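Local atomic coordinates of putative peptidyl-arginine deiminase (Chlorobium tepidum, PDB entry 1XKN), a protein that probably hydrolyses guanidino groups, acting as an agmatine or protein-arginine deiminase. Residues Cys174-Asn179 / Val202-Asp207; Asn121-Lys126 / Val154-Ala159. One frame throughout, in Å; residues are numbered along the deposited sequence.

In the fold
Both segments of contact 2 precede those of contact 1 in the sequence, and the contact centres lie about 12 Å apart. Helix 172-175 packs on contact 2 through L175 CD1 and C174 SG, 3.6 and 3.7 Å from A159 CB; the loop after it adds N179 CG on G124 CA at 3.7 Å. D215 ties them together, binding both N179 and K126. W123 and E156 of contact 2, with D97 and H217, probably lie at the guanidino-binding centre; contact 1 is farther out, its centre about 16 Å from that of the chain against about 12 Å. The bound sodium, held at N117, W118 and N134, lies about 9 Å from the side chain of V154.

Contact 1 (Cys174-Asn179 / Val202-Asp207); sequences CLLNPN and VLWLGD
L175, which ends the short helix 172-175, and L176 just after it press on the six-membered ring of W204, which projects from strand 201-205. L175 comes closest through its CB, 3.5 Å from W204 CZ3 and 3.7 Å from W204 CH2. Beside it, L176 CG lies 3.7 Å from W204 CZ3, and the methyl L176 CD2 reaches W204 CH2 at 4.0 Å. Each leucine side chain runs at about a right angle to the tryptophan's, and the CZ3-CH2 edge lies against both residues. With W204 CG opposite the carbonyl carbon (chi1 -63°), the indole is carried toward the leucines, and V202 CG1, two residues earlier on the strand, covers part of one ring face near the rim. Behind this first shell, helix 186-197 completes the packing: I189 touches both leucines, E190 accepts the hydrogen bond of the indole NE1, and K186 makes a cation-pi contact with the ring. L203 and L205 bond through their backbones to strand 167-171, which runs parallel to 201-205; with helix 186-197 between them in sequence, these strands form a beta-alpha-beta unit. L176 is the first residue to leave helical angles, and N177 N bonds back to C174 O at 3.0 Å. N177 then forms an Asx turn, its OD1 accepting from N179 N at 2.8 Å with a nearly straight N-H...O angle of 169°. The contact itself is thus apolar; the segments bury 149 Å² in all, mostly leucine against indole, whereas the polar and charged partners that probably fix the ring's rotation come from the crossover helix.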
loop_
_atom_site.group_PDB
_atom_site.type_symbol
_atom_site.label_atom_id
_atom_site.label_comp_id
_atom_site.label_asym_id
_atom_site.label_seq_id
_atom_site.Cartn_x
_atom_site.Cartn_y
_atom_site.Cartn_z
ATOM N N CYS A 174 9.612 -5.062 -10.822
ATOM C CA CYS A 174 9.348 -5.846 -9.625
ATOM C C CYS A 174 8.786 -7.239 -9.893
ATOM O O CYS A 174 9.417 -8.238 -9.551
ATOM C CB CYS A 174 8.403 -5.079 -8.695
ATOM S SG CYS A 174 8.044 -5.920 -7.135
ATOM N N LEU A 175 7.609 -7.307 -10.510
ATOM C CA LEU A 175 6.980 -8.595 -10.770
ATOM C C LEU A 175 7.724 -9.535 -11.710
ATOM O O LEU A 175 7.404 -10.720 -11.771
ATOM C CB LEU A 175 5.534 -8.405 -11.246
ATOM C CG LEU A 175 4.491 -8.614 -10.140
ATOM C CD1 LEU A 175 4.713 -7.602 -9.023
ATOM C CD2 LEU A 175 3.085 -8.482 -10.704
ATOM N N LEU A 176 8.706 -9.032 -12.447
ATOM C CA LEU A 176 9.461 -9.918 -13.319
ATOM C C LEU A 176 10.889 -10.098 -12.808
ATOM O O LEU A 176 11.717 -10.714 -13.475
ATOM C CB LEU A 176 9.462 -9.417 -14.771
ATOM C CG LEU A 176 8.112 -9.536 -15.499
ATOM C CD1 LEU A 176 8.299 -9.239 -16.981
ATOM C CD2 LEU A 176 7.552 -10.947 -15.322
ATOM N N ASN A 177 11.178 -9.576 -11.619
ATOM C CA ASN A 177 12.515 -9.740 -11.058
ATOM C C ASN A 177 12.650 -11.194 -10.611
ATOM O O ASN A 177 11.799 -11.715 -9.889
ATOM C CB ASN A 177 12.738 -8.812 -9.855
ATOM C CG ASN A 177 14.189 -8.804 -9.391
ATOM O OD1 ASN A 177 14.794 -9.856 -9.197
ATOM N ND2 ASN A 177 14.747 -7.615 -9.207
ATOM N N PRO A 178 13.717 -11.876 -11.052
ATOM C CA PRO A 178 13.936 -13.277 -10.679
ATOM C C PRO A 178 13.977 -13.551 -9.175
ATOM O O PRO A 178 13.802 -14.696 -8.752
ATOM C CB PRO A 178 15.261 -13.609 -11.360
ATOM C CG PRO A 178 15.209 -12.770 -12.593
ATOM C CD PRO A 178 14.697 -11.446 -12.065
ATOM N N ASN A 179 14.205 -12.517 -8.368
ATOM C CA ASN A 179 14.276 -12.718 -6.924
ATOM C C ASN A 179 12.921 -12.898 -6.248
ATOM O O ASN A 179 12.856 -13.161 -5.046
ATOM C CB ASN A 179 15.056 -11.584 -6.228
ATOM C CG ASN A 179 14.346 -10.238 -6.280
ATOM O OD1 ASN A 179 13.134 -10.160 -6.459
ATOM N ND2 ASN A 179 15.111 -9.165 -6.091
ATOM N N VAL A 202 -3.691 -6.677 -17.290
ATOM C CA VAL A 202 -2.539 -6.261 -16.512
ATOM C C VAL A 202 -1.757 -5.230 -17.309
ATOM O O VAL A 202 -1.371 -5.473 -18.456
ATOM C CB VAL A 202 -1.608 -7.448 -16.183
ATOM C CG1 VAL A 202 -0.424 -6.967 -15.357
ATOM C CG2 VAL A 202 -2.383 -8.520 -15.431
ATOM N N LEU A 203 -1.535 -4.074 -16.695
ATOM C CA LEU A 203 -0.801 -2.988 -17.331
ATOM C C LEU A 203 0.607 -2.962 -16.753
ATOM O O LEU A 203 0.804 -2.607 -15.588
ATOM C CB LEU A 203 -1.505 -1.658 -17.055
ATOM C CG LEU A 203 -2.964 -1.534 -17.499
ATOM C CD1 LEU A 203 -3.553 -0.248 -16.948
ATOM C CD2 LEU A 203 -3.049 -1.557 -19.020
ATOM N N TRP A 204 1.586 -3.329 -17.570
ATOM C CA TRP A 204 2.970 -3.374 -17.118
ATOM C C TRP A 204 3.800 -2.123 -17.358
ATOM O O TRP A 204 4.150 -1.813 -18.498
ATOM C CB TRP A 204 3.703 -4.553 -17.766
ATOM C CG TRP A 204 3.167 -5.895 -17.409
ATOM C CD1 TRP A 204 2.119 -6.546 -17.991
ATOM C CD2 TRP A 204 3.680 -6.774 -16.402
ATOM N NE1 TRP A 204 1.950 -7.785 -17.409
ATOM C CE2 TRP A 204 2.893 -7.946 -16.428
ATOM C CE3 TRP A 204 4.728 -6.682 -15.475
ATOM C CZ2 TRP A 204 3.124 -9.022 -15.568
ATOM C CZ3 TRP A 204 4.958 -7.754 -14.617
ATOM C CH2 TRP A 204 4.155 -8.909 -14.670
ATOM N N LEU A 205 4.123 -1.413 -16.281
ATOM C CA LEU A 205 4.970 -0.229 -16.385
ATOM C C LEU A 205 6.410 -0.731 -16.327
ATOM O O LEU A 205 6.640 -1.934 -16.181
ATOM C CB LEU A 205 4.700 0.742 -15.233
ATOM C CG LEU A 205 3.299 1.362 -15.223
ATOM C CD1 LEU A 205 3.159 2.283 -14.014
ATOM C CD2 LEU A 205 3.077 2.142 -16.513
ATOM N N GLY A 206 7.373 0.178 -16.422
ATOM C CA GLY A 206 8.765 -0.235 -16.425
ATOM C C GLY A 206 9.544 -0.230 -15.126
ATOM O O GLY A 206 9.291 -1.033 -14.225
ATOM N N ASP A 207 10.519 0.670 -15.045
ATOM C CA ASP A 207 11.371 0.790 -13.867
ATOM C C ASP A 207 10.750 1.695 -12.812
ATOM O O ASP A 207 9.829 2.459 -13.097
ATOM C CB ASP A 207 12.738 1.352 -14.269
ATOM C CG ASP A 207 13.555 0.373 -15.094
ATOM O OD1 ASP A 207 14.515 0.816 -15.754
ATOM O OD2 ASP A 207 13.246 -0.836 -15.069
#

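Contact 2 (Asn121-Lys126 / Val154-Ala159)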
loop_
_atom_site.group_PDB
_atom_site.type_symbol
_atom_site.label_atom_id
_atom_site.label_comp_id
_atom_site.label_asym_id
_atom_site.label_seq_id
_atom_site.Cartn_x
_atom_site.Cartn_y
_atom_site.Cartn_z
ATOM N N ASN A 121 8.689 -12.540 0.878
ATOM C CA ASN A 121 10.085 -12.921 1.079
ATOM C C ASN A 121 11.022 -11.732 1.289
ATOM O O ASN A 121 12.171 -11.752 0.853
ATOM C CB ASN A 121 10.590 -13.814 -0.072
ATOM C CG ASN A 121 10.758 -13.076 -1.400
ATOM O OD1 ASN A 121 11.228 -13.663 -2.380
ATOM N ND2 ASN A 121 10.390 -11.809 -1.439
ATOM N N ALA A 122 10.525 -10.707 1.978
ATOM C CA ALA A 122 11.303 -9.505 2.283
ATOM C C ALA A 122 11.929 -8.861 1.050
ATOM O O ALA A 122 13.146 -8.682 0.976
ATOM C CB ALA A 122 12.389 -9.839 3.310
ATOM N N TRP A 123 11.077 -8.511 0.092
ATOM C CA TRP A 123 11.496 -7.874 -1.150
ATOM C C TRP A 123 12.648 -8.594 -1.857
ATOM O O TRP A 123 13.644 -7.969 -2.226
ATOM C CB TRP A 123 11.888 -6.407 -0.895
ATOM C CG TRP A 123 10.847 -5.584 -0.163
ATOM C CD1 TRP A 123 9.492 -5.771 -0.172
ATOM C CD2 TRP A 123 11.084 -4.420 0.647
ATOM N NE1 TRP A 123 8.873 -4.796 0.583
ATOM C CE2 TRP A 123 9.826 -3.957 1.096
ATOM C CE3 TRP A 123 12.238 -3.725 1.035
ATOM C CZ2 TRP A 123 9.690 -2.828 1.914
ATOM C CZ3 TRP A 123 12.102 -2.600 1.851
ATOM C CH2 TRP A 123 10.836 -2.165 2.279
ATOM N N GLY A 124 12.514 -9.902 -2.047
ATOM C CA GLY A 124 13.553 -10.656 -2.727
ATOM C C GLY A 124 14.660 -11.162 -1.824
ATOM O O GLY A 124 15.795 -11.341 -2.268
ATOM N N GLY A 125 14.331 -11.388 -0.555
ATOM C CA GLY A 125 15.306 -11.889 0.397
ATOM C C GLY A 125 16.368 -10.896 0.831
ATOM O O GLY A 125 17.532 -11.265 0.989
ATOM N N LYS A 126 15.975 -9.641 1.031
ATOM C CA LYS A 126 16.914 -8.608 1.452
ATOM C C LYS A 126 16.951 -8.469 2.970
ATOM O O LYS A 126 17.873 -7.868 3.523
ATOM C CB LYS A 126 16.538 -7.257 0.838
ATOM C CG LYS A 126 16.709 -7.169 -0.670
ATOM C CD LYS A 126 16.494 -5.739 -1.147
ATOM C CE LYS A 126 16.705 -5.607 -2.648
ATOM N NZ LYS A 126 15.697 -6.381 -3.422
ATOM N N VAL A 154 4.858 -15.384 -4.564
ATOM C CA VAL A 154 5.310 -14.189 -3.864
ATOM C C VAL A 154 4.704 -12.955 -4.520
ATOM O O VAL A 154 4.783 -12.784 -5.738
ATOM C CB VAL A 154 6.854 -14.065 -3.902
ATOM C CG1 VAL A 154 7.295 -12.726 -3.305
ATOM C CG2 VAL A 154 7.485 -15.217 -3.131
ATOM N N LEU A 155 4.086 -12.106 -3.706
ATOM C CA LEU A 155 3.477 -10.877 -4.197
ATOM C C LEU A 155 3.292 -9.902 -3.047
ATOM O O LEU A 155 2.776 -10.269 -1.990
ATOM C CB LEU A 155 2.111 -11.155 -4.838
ATOM C CG LEU A 155 1.447 -9.931 -5.477
ATOM C CD1 LEU A 155 2.234 -9.531 -6.720
ATOM C CD2 LEU A 155 -0.001 -10.239 -5.844
ATOM N N GLU A 156 3.730 -8.666 -3.254
ATOM C CA GLU A 156 3.579 -7.626 -2.246
ATOM C C GLU A 156 2.443 -6.719 -2.695
ATOM O O GLU A 156 2.313 -6.416 -3.881
ATOM C CB GLU A 156 4.854 -6.788 -2.116
ATOM C CG GLU A 156 6.071 -7.557 -1.641
ATOM C CD GLU A 156 7.061 -7.822 -2.752
ATOM O OE1 GLU A 156 7.645 -8.926 -2.775
ATOM O OE2 GLU A 156 7.272 -6.918 -3.592
ATOM N N GLY A 157 1.625 -6.278 -1.747
ATOM C CA GLY A 157 0.521 -5.402 -2.089
ATOM C C GLY A 157 0.985 -4.097 -2.711
ATOM O O GLY A 157 0.272 -3.500 -3.519
ATOM N N GLY A 158 2.180 -3.651 -2.340
ATOM C CA GLY A 158 2.700 -2.405 -2.871
ATOM C C GLY A 158 3.183 -2.512 -4.307
ATOM O O GLY A 158 3.489 -1.498 -4.942
ATOM N N ALA A 159 3.244 -3.736 -4.822
ATOM C CA ALA A 159 3.700 -3.971 -6.187
ATOM C C ALA A 159 2.564 -3.972 -7.203
ATOM O O ALA A 159 2.799 -4.049 -8.412
ATOM C CB ALA A 159 4.461 -5.292 -6.259
#
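The edge of the W123 indole meets the carboxylate end of E156, CD1 lying 4.1 Å from both CG and CD of the glutamate. E156 CD sits near the ring plane, yet the two flat groups are turned 72° against each other. A bend in the glutamate chain at chi2 (106°) brings its head to this edge, where R180 forms a salt bridge to one oxygen and H217 a hydrogen bond to the other. W123 is fixed in turn by D97, which accepts a hydrogen bond from its NE1, and by the rings of W94 and H217; both residues of this half are thus buried and held by several outside groups. N121 and V154, in the other half, are partly exposed. There the amide of N121 crosses V154 at about a right angle, its CG 4.0 Å from V154 CG1. Farther out, A122 to G125 all have positive phi and make one turn of left-handed helix, on which K126 folds back: its NZ donates to W123 O at 2.9 Å, nearly in line with the carbonyl (171°), and bridges to D215. The clustering of aspartate, glutamate, histidine and tryptophan side chains at the buried end is consistent with the guanidino-binding centre of an alpha/beta propeller, the fold of guanidino-group-modifying enzymes.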